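Local atomic coordinates of chinitase A (Streptomyces coelicolor, PDB entry 3EBV), a protein that probably hydrolyses internal glycosidic links of chitin, as a family 18 glycoside hydrolase, this chain being its catalytic TIM-barrel domain. Residues A[184-189]-A[203-208]. Residues are numbered along the deposited sequence; the frame is centred on the assembly and turned at random.
Sequences GTMLGC and TALACI
A disulfide between Cys-189 and Cys-207 ties the loop just after strand 186-187 of a short β-hairpin to helix 199-210, within the loop and helix that join strands 175-179 and 219-224 of the TIM barrel. The S–S torsion is 85°, close to the relaxed right angle, and on the helix side SG of Cys-207 stands anti to the backbone N (chi1 175°), reaching out to its mate. Beside this bridge, the backbone N of Cys-189 gives a hydrogen bond to O of Ala-204, 2.9 Å long and bent to 145° at the hydrogen. Gly-188 has its CA 3.9 Å from CB of Ala-204.

Leu-205 starts with its CB directed away from the strand, but CG swings back to 3.9 Å from O of Leu-187. There it forks: CD1 lies near that oxygen and CA of Gly-188, while CD2 meets CB of Met-186, a selenomethionine, at 3.8 Å, the two side chains crossing at about a right angle. With an alanine in place of Leu-205, the whole fork beyond CB is lost, which would probably open a gap between the helix and Met-186, Leu-187 and Gly-188. Farther along, CD1 of Ile-208 comes within 3.4 Å of O of Leu-187.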
loop_
_atom_site.group_PDB
_atom_site.type_symbol
_atom_site.label_atom_id
_atom_site.label_comp_id
_atom_site.label_asym_id
_atom_site.label_seq_id
_atom_site.Cartn_x
_atom_site.Cartn_y
_atom_site.Cartn_z
ATOM N N GLY A 184 -3.935 6.202 -16.726
ATOM C CA GLY A 184 -4.247 7.230 -17.700
ATOM C C GLY A 184 -4.232 8.606 -17.005
ATOM O O GLY A 184 -4.051 8.719 -15.763
ATOM N N THR A 185 -4.458 9.649 -17.788
ATOM C CA THR A 185 -4.530 10.990 -17.187
ATOM C C THR A 185 -5.712 11.052 -16.211
ATOM O O THR A 185 -6.720 10.326 -16.336
ATOM C CB THR A 185 -4.632 12.110 -18.245
ATOM O OG1 THR A 185 -5.794 11.873 -19.042
ATOM C CG2 THR A 185 -3.368 12.159 -19.124
HETATM N N MSE A 186 -5.556 11.917 -15.212
HETATM C CA MSE A 186 -6.512 12.053 -14.136
HETATM C C MSE A 186 -6.715 13.509 -13.770
HETATM O O MSE A 186 -5.841 14.329 -14.048
HETATM C CB MSE A 186 -5.962 11.333 -12.889
HETATM C CG MSE A 186 -5.875 9.816 -13.063
HETATM SE SE MSE A 186 -7.668 9.015 -12.976
HETATM C CE MSE A 186 -7.393 7.543 -14.269
ATOM N N LEU A 187 -7.824 13.826 -13.112
ATOM C CA LEU A 187 -8.034 15.203 -12.614
ATOM C C LEU A 187 -7.330 15.381 -11.269
ATOM O O LEU A 187 -7.334 14.451 -10.414
ATOM C CB LEU A 187 -9.513 15.522 -12.447
ATOM C CG LEU A 187 -10.331 15.360 -13.710
ATOM C CD1 LEU A 187 -11.759 15.772 -13.392
ATOM C CD2 LEU A 187 -9.792 16.296 -14.777
ATOM N N GLY A 188 -6.759 16.556 -11.028
ATOM C CA GLY A 188 -6.280 16.887 -9.699
ATOM C C GLY A 188 -7.340 17.601 -8.877
ATOM O O GLY A 188 -8.488 17.777 -9.344
ATOM N N CYS A 189 -6.981 17.998 -7.646
ATOM C CA CYS A 189 -8.009 18.632 -6.799
ATOM C C CYS A 189 -8.457 19.996 -7.326
ATOM O O CYS A 189 -9.494 20.536 -6.907
ATOM C CB CYS A 189 -7.512 18.793 -5.365
ATOM S SG CYS A 189 -6.079 19.907 -5.297
ATOM N N THR A 203 1.303 15.424 -6.517
ATOM C CA THR A 203 0.781 16.418 -5.571
ATOM C C THR A 203 -0.682 16.767 -5.788
ATOM O O THR A 203 -1.439 16.904 -4.801
ATOM C CB THR A 203 1.650 17.723 -5.615
ATOM O OG1 THR A 203 1.643 18.235 -6.964
ATOM C CG2 THR A 203 3.083 17.425 -5.213
ATOM N N ALA A 204 -1.087 16.935 -7.049
ATOM C CA ALA A 204 -2.460 17.295 -7.353
ATOM C C ALA A 204 -3.483 16.201 -7.048
ATOM O O ALA A 204 -4.641 16.504 -6.711
ATOM C CB ALA A 204 -2.581 17.796 -8.797
ATOM N N LEU A 205 -3.077 14.932 -7.218
ATOM C CA LEU A 205 -3.991 13.838 -6.879
ATOM C C LEU A 205 -3.956 13.553 -5.374
ATOM O O LEU A 205 -5.019 13.245 -4.810
ATOM C CB LEU A 205 -3.630 12.567 -7.672
ATOM C CG LEU A 205 -4.253 12.504 -9.074
ATOM C CD1 LEU A 205 -3.827 13.630 -10.003
ATOM C CD2 LEU A 205 -3.878 11.155 -9.714
ATOM N N ALA A 206 -2.787 13.636 -4.721
ATOM C CA ALA A 206 -2.754 13.504 -3.247
ATOM C C ALA A 206 -3.629 14.570 -2.596
ATOM O O ALA A 206 -4.316 14.305 -1.603
ATOM C CB ALA A 206 -1.342 13.573 -2.730
ATOM N N CYS A 207 -3.644 15.758 -3.177
ATOM C CA CYS A 207 -4.488 16.859 -2.672
ATOM C C CYS A 207 -5.971 16.458 -2.573
ATOM O O CYS A 207 -6.686 16.905 -1.667
ATOM C CB CYS A 207 -4.305 18.028 -3.669
ATOM S SG CYS A 207 -5.343 19.465 -3.375
ATOM N N ILE A 208 -6.474 15.648 -3.504
ATOM C CA ILE A 208 -7.892 15.272 -3.448
ATOM C C ILE A 208 -8.143 14.521 -2.118
ATOM O O ILE A 208 -9.185 14.715 -1.473
ATOM C CB ILE A 208 -8.286 14.336 -4.628
ATOM C CG1 ILE A 208 -8.026 14.998 -5.984
ATOM C CG2 ILE A 208 -9.748 13.906 -4.534
ATOM C CD1 ILE A 208 -8.153 14.019 -7.138
#